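PDB 5GKD: AlyGC from Glaciecola chathamensis, which cleaves alginate, the uronic acid polysaccharide of brown algae, as a calcium-containing lyase of polysaccharide lyase family 6. Local coordinates for residues H192-S197 with H241-I246; D453-A458 with D462-Q467. All blocks are in the same frame, centred on the assembly; numbering follows the deposited sequence.

Interaction 1: residues H192-S197 with H241-I246; sequences HSLTDS and HGNGNI
Ser193 and Gly242 bring two irregular backbones together with their CA atoms 4.8 Å apart, the first in a type I beta turn from His192 to Thr195, the second where the chain leaves strand 236-241. Gly242 carries no side chain and takes an unusual backbone conformation (phi 89°, psi 153°), and the carbonyl oxygen of Ser193 comes up against its bare CA at 3.4 Å. A water bridges the two main chains: it donates to Ser193 O at 2.7 Å and accepts from Asn243 N at 2.9 Å. Among side chains, the methylenes of Ser193 and His241 abut, CB to CB, at 3.4 Å. From its place between the backbone N and the carbonyl carbon (chi1 54°), Ser193 OG hydrogen-bonds Ser190 O and lies obliquely to the His241 ring. More loosely, Leu194 and Asn243 run alongside each other and point the same way, with CD2 of the leucine 4.1 Å from ND2 of the asparagine; the amide oxygen of Asn243 accepts from Arg268 N. The turn is braced from within, because His192 O receives both Thr195 N and Thr195 OG1, the hydroxyl bond being 2.7 Å long and in the carbonyl plane. Loops that follow strands 185-188 and 236-241 thus pack against each other beside the stacked parallel strands, as expected of the right-handed beta-helix of the pectate-lyase-like fold.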
loop_
_atom_site.group_PDB
_atom_site.type_symbol
_atom_site.label_atom_id
_atom_site.label_comp_id
_atom_site.label_asym_id
_atom_site.label_seq_id
_atom_site.Cartn_x
_atom_site.Cartn_y
_atom_site.Cartn_z
ATOM N N HIS A 192 32.923 -6.825 6.020
ATOM C CA HIS A 192 33.848 -7.878 6.409
ATOM C C HIS A 192 34.549 -8.527 5.217
ATOM O O HIS A 192 35.098 -9.626 5.351
ATOM C CB HIS A 192 33.090 -8.922 7.225
ATOM C CG HIS A 192 32.397 -8.338 8.400
ATOM N ND1 HIS A 192 33.084 -7.727 9.430
ATOM C CD2 HIS A 192 31.085 -8.222 8.700
ATOM C CE1 HIS A 192 32.223 -7.278 10.323
ATOM N NE2 HIS A 192 31.005 -7.566 9.904
ATOM N N SER A 193 34.558 -7.857 4.066
ATOM C CA SER A 193 35.062 -8.459 2.841
ATOM C C SER A 193 36.576 -8.565 2.807
ATOM O O SER A 193 37.101 -9.357 2.026
ATOM C CB SER A 193 34.562 -7.677 1.627
ATOM O OG SER A 193 34.880 -6.304 1.742
ATOM N N LEU A 194 37.291 -7.823 3.646
ATOM C CA LEU A 194 38.740 -7.967 3.720
ATOM C C LEU A 194 39.174 -9.065 4.681
ATOM O O LEU A 194 40.370 -9.319 4.803
ATOM C CB LEU A 194 39.385 -6.632 4.108
ATOM C CG LEU A 194 38.993 -5.518 3.135
ATOM C CD1 LEU A 194 39.664 -4.203 3.470
ATOM C CD2 LEU A 194 39.348 -5.950 1.716
ATOM N N THR A 195 38.241 -9.735 5.344
ATOM C CA THR A 195 38.603 -10.881 6.161
ATOM C C THR A 195 38.563 -12.132 5.296
ATOM O O THR A 195 37.916 -12.161 4.252
ATOM C CB THR A 195 37.663 -11.034 7.363
ATOM O OG1 THR A 195 36.379 -11.477 6.919
ATOM C CG2 THR A 195 37.499 -9.705 8.087
ATOM N N ASP A 196 39.289 -13.154 5.735
ATOM C CA ASP A 196 39.384 -14.424 5.028
ATOM C C ASP A 196 38.307 -15.367 5.547
ATOM O O ASP A 196 38.279 -15.685 6.739
ATOM C CB ASP A 196 40.757 -15.065 5.222
ATOM C CG ASP A 196 41.871 -14.315 4.523
ATOM O OD1 ASP A 196 41.608 -13.636 3.512
ATOM O OD2 ASP A 196 43.017 -14.431 4.979
ATOM N N SER A 197 37.453 -15.843 4.648
ATOM C CA SER A 197 36.378 -16.751 5.013
ATOM C C SER A 197 36.733 -18.220 4.808
ATOM O O SER A 197 36.341 -19.051 5.626
ATOM C CB SER A 197 35.115 -16.389 4.225
ATOM O OG SER A 197 34.050 -17.264 4.532
ATOM N N HIS A 241 33.209 -8.388 -3.692
ATOM C CA HIS A 241 34.165 -7.743 -2.812
ATOM C C HIS A 241 35.116 -8.807 -2.290
ATOM O O HIS A 241 34.762 -9.983 -2.213
ATOM C CB HIS A 241 33.523 -7.046 -1.581
ATOM C CG HIS A 241 32.531 -5.972 -1.903
ATOM N ND1 HIS A 241 32.817 -4.901 -2.726
ATOM C CD2 HIS A 241 31.261 -5.786 -1.472
ATOM C CE1 HIS A 241 31.762 -4.111 -2.797
ATOM N NE2 HIS A 241 30.802 -4.629 -2.049
ATOM N N GLY A 242 36.307 -8.392 -1.891
ATOM C CA GLY A 242 37.195 -9.398 -1.323
ATOM C C GLY A 242 38.056 -10.080 -2.367
ATOM O O GLY A 242 37.676 -10.238 -3.524
ATOM N N ASN A 243 39.222 -10.548 -1.922
ATOM C CA ASN A 243 40.358 -10.848 -2.784
ATOM C C ASN A 243 40.819 -12.284 -2.623
ATOM O O ASN A 243 40.575 -12.931 -1.607
ATOM C CB ASN A 243 41.533 -9.924 -2.456
ATOM C CG ASN A 243 41.142 -8.476 -2.459
ATOM O OD1 ASN A 243 40.655 -7.961 -3.459
ATOM N ND2 ASN A 243 41.333 -7.808 -1.331
ATOM N N GLY A 244 41.511 -12.774 -3.645
ATOM C CA GLY A 244 42.210 -14.038 -3.521
ATOM C C GLY A 244 41.339 -15.263 -3.613
ATOM O O GLY A 244 41.647 -16.276 -2.988
ATOM N N ASN A 245 40.273 -15.205 -4.398
ATOM C CA ASN A 245 39.307 -16.281 -4.532
ATOM C C ASN A 245 39.604 -17.129 -5.759
ATOM O O ASN A 245 40.169 -16.655 -6.744
ATOM C CB ASN A 245 37.901 -15.701 -4.623
ATOM C CG ASN A 245 37.578 -14.843 -3.423
ATOM O OD1 ASN A 245 37.273 -15.364 -2.351
ATOM N ND2 ASN A 245 37.703 -13.530 -3.577
ATOM N N ILE A 246 39.196 -18.383 -5.707
ATOM C CA ILE A 246 39.372 -19.291 -6.827
ATOM C C ILE A 246 37.999 -19.710 -7.313
ATOM O O ILE A 246 37.203 -20.250 -6.540
ATOM C CB ILE A 246 40.231 -20.507 -6.454
ATOM C CG1 ILE A 246 41.562 -20.032 -5.873
ATOM C CG2 ILE A 246 40.465 -21.369 -7.687
ATOM C CD1 ILE A 246 42.608 -21.133 -5.690
HETATM O O HOH W 1 39.395 -10.345 0.934
#

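Interaction 2: residues D453-A458 with D462-Q467; sequences DAIASA and DVLVLQ
Leu464, projecting from strand 462-466 toward helix 450-457, supplies the apolar part of the contact with its two methyl groups. CD2 reaches the helix, 3.9 Å from Ala454 CB and 3.7 Å from Ile455 CG1, while CD1 meets Ala458 CB at 3.8 Å, just past the helical residues. Leu464 CG stands beside its own backbone N (chi1 -83°), and the fork beyond it spreads one methyl toward each site. The side chains of Ile455 and Leu464 cross at about a right angle; although the isoleucine CB points away from the strand, its CG1 still makes the touch.

The polar part is centred on Asp462. Its OD2 comes within 3.8 Å of Ala458 CB, a van der Waals contact, and this oxygen accepts from Glu459 N and forms a salt bridge with Lys440. Inside the helix, Asp453 O takes two donors from Ser457, its N and its OG, which arrive from opposite faces of the carbonyl plane; the OG bond is 3.2 Å long. Lys481 NZ bonds to both Ile455 O and Ala458 O near the helix end.

The chemistry is therefore divided: in the apolar part Leu464 meets Ala454, Ile455 and Ala458, while in the polar part the bond to Glu459 N links the Asp462 carboxylate to the short connection between helix and strand, its charge probably balanced by Lys440.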
loop_
_atom_site.group_PDB
_atom_site.type_symbol
_atom_site.label_atom_id
_atom_site.label_comp_id
_atom_site.label_asym_id
_atom_site.label_seq_id
_atom_site.Cartn_x
_atom_site.Cartn_y
_atom_site.Cartn_z
ATOM N N ASP A 453 -18.858 -16.734 -11.491
ATOM C CA ASP A 453 -18.963 -18.129 -11.095
ATOM C C ASP A 453 -18.026 -19.010 -11.905
ATOM O O ASP A 453 -17.445 -19.951 -11.365
ATOM C CB ASP A 453 -20.410 -18.611 -11.229
ATOM C CG ASP A 453 -21.342 -17.923 -10.249
ATOM O OD1 ASP A 453 -20.900 -17.595 -9.132
ATOM O OD2 ASP A 453 -22.519 -17.703 -10.600
ATOM N N ALA A 454 -17.852 -18.723 -13.194
ATOM C CA ALA A 454 -16.948 -19.546 -13.994
ATOM C C ALA A 454 -15.503 -19.387 -13.532
ATOM O O ALA A 454 -14.758 -20.371 -13.451
ATOM C CB ALA A 454 -17.078 -19.192 -15.472
ATOM N N ILE A 455 -15.088 -18.155 -13.240
ATOM C CA ILE A 455 -13.747 -17.923 -12.710
ATOM C C ILE A 455 -13.554 -18.683 -11.397
ATOM O O ILE A 455 -12.543 -19.363 -11.189
ATOM C CB ILE A 455 -13.506 -16.410 -12.537
ATOM C CG1 ILE A 455 -13.277 -15.743 -13.891
ATOM C CG2 ILE A 455 -12.347 -16.143 -11.603
ATOM C CD1 ILE A 455 -13.385 -14.247 -13.855
ATOM N N ALA A 456 -14.543 -18.614 -10.510
ATOM C CA ALA A 456 -14.371 -19.162 -9.172
ATOM C C ALA A 456 -14.231 -20.678 -9.177
ATOM O O ALA A 456 -13.545 -21.229 -8.314
ATOM C CB ALA A 456 -15.540 -18.741 -8.277
ATOM N N SER A 457 -14.863 -21.376 -10.116
ATOM C CA SER A 457 -14.807 -22.832 -10.090
ATOM C C SER A 457 -13.845 -23.415 -11.111
ATOM O O SER A 457 -13.620 -24.628 -11.102
ATOM C CB SER A 457 -16.200 -23.429 -10.284
ATOM O OG SER A 457 -16.742 -23.068 -11.528
ATOM N N ALA A 458 -13.260 -22.588 -11.973
ATOM C CA ALA A 458 -12.202 -23.053 -12.853
ATOM C C ALA A 458 -10.967 -23.455 -12.041
ATOM O O ALA A 458 -10.807 -23.077 -10.880
ATOM C CB ALA A 458 -11.831 -21.964 -13.862
ATOM N N ASP A 462 -6.821 -23.171 -16.731
ATOM C CA ASP A 462 -7.996 -23.379 -17.571
ATOM C C ASP A 462 -8.195 -22.218 -18.541
ATOM O O ASP A 462 -7.613 -21.141 -18.387
ATOM C CB ASP A 462 -9.246 -23.547 -16.713
ATOM C CG ASP A 462 -9.336 -24.916 -16.096
ATOM O OD1 ASP A 462 -8.508 -25.769 -16.471
ATOM O OD2 ASP A 462 -10.227 -25.143 -15.245
ATOM N N VAL A 463 -9.038 -22.449 -19.552
ATOM C CA VAL A 463 -9.403 -21.431 -20.536
ATOM C C VAL A 463 -10.917 -21.303 -20.543
ATOM O O VAL A 463 -11.627 -22.266 -20.840
ATOM C CB VAL A 463 -8.878 -21.760 -21.940
ATOM C CG1 VAL A 463 -9.325 -20.697 -22.938
ATOM C CG2 VAL A 463 -7.371 -21.866 -21.932
ATOM N N LEU A 464 -11.409 -20.118 -20.209
ATOM C CA LEU A 464 -12.833 -19.826 -20.260
ATOM C C LEU A 464 -13.175 -19.303 -21.654
ATOM O O LEU A 464 -12.552 -18.351 -22.135
ATOM C CB LEU A 464 -13.212 -18.807 -19.185
ATOM C CG LEU A 464 -13.478 -19.247 -17.730
ATOM C CD1 LEU A 464 -12.443 -20.215 -17.203
ATOM C CD2 LEU A 464 -13.585 -18.036 -16.795
ATOM N N VAL A 465 -14.148 -19.943 -22.305
ATOM C CA VAL A 465 -14.558 -19.612 -23.666
ATOM C C VAL A 465 -15.962 -19.026 -23.580
ATOM O O VAL A 465 -16.940 -19.756 -23.382
ATOM C CB VAL A 465 -14.511 -20.830 -24.593
ATOM C CG1 VAL A 465 -14.690 -20.399 -26.028
ATOM C CG2 VAL A 465 -13.198 -21.562 -24.418
ATOM N N LEU A 466 -16.065 -17.704 -23.709
ATOM C CA LEU A 466 -17.340 -17.019 -23.551
ATOM C C LEU A 466 -18.117 -17.074 -24.858
ATOM O O LEU A 466 -17.603 -16.695 -25.917
ATOM C CB LEU A 466 -17.136 -15.561 -23.133
ATOM C CG LEU A 466 -16.059 -15.194 -22.116
ATOM C CD1 LEU A 466 -16.023 -13.692 -21.898
ATOM C CD2 LEU A 466 -16.285 -15.916 -20.813
ATOM N N GLN A 467 -19.355 -17.547 -24.783
ATOM C CA GLN A 467 -20.218 -17.519 -25.947
ATOM C C GLN A 467 -20.686 -16.089 -26.195
ATOM O O GLN A 467 -20.536 -15.205 -25.348
ATOM C CB GLN A 467 -21.395 -18.466 -25.747
ATOM C CG GLN A 467 -20.976 -19.881 -25.349
ATOM C CD GLN A 467 -22.086 -20.645 -24.641
ATOM O OE1 GLN A 467 -22.988 -20.049 -24.051
ATOM N NE2 GLN A 467 -22.014 -21.970 -24.678
#

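From the N terminus, the chain first builds the parallel beta-helix that contains the calcium site, and interaction 1 closes there, joining loops 192-197 and 241-246 across 43 intervening residues, 21 of them in strands. The metal ligands Glu212 and Glu214 fall within that span. The chain then continues to a second stack of parallel strands, where interaction 2 closes a short connection of three residues between segments 453-458 and 462-467 near the start of this stack. The contacts follow in series, neither nesting nor crossing. Their centres lie about 56 Å apart on opposite sides of the chain's centre, so one joins loops within the first stack and the other packs a helix onto the second.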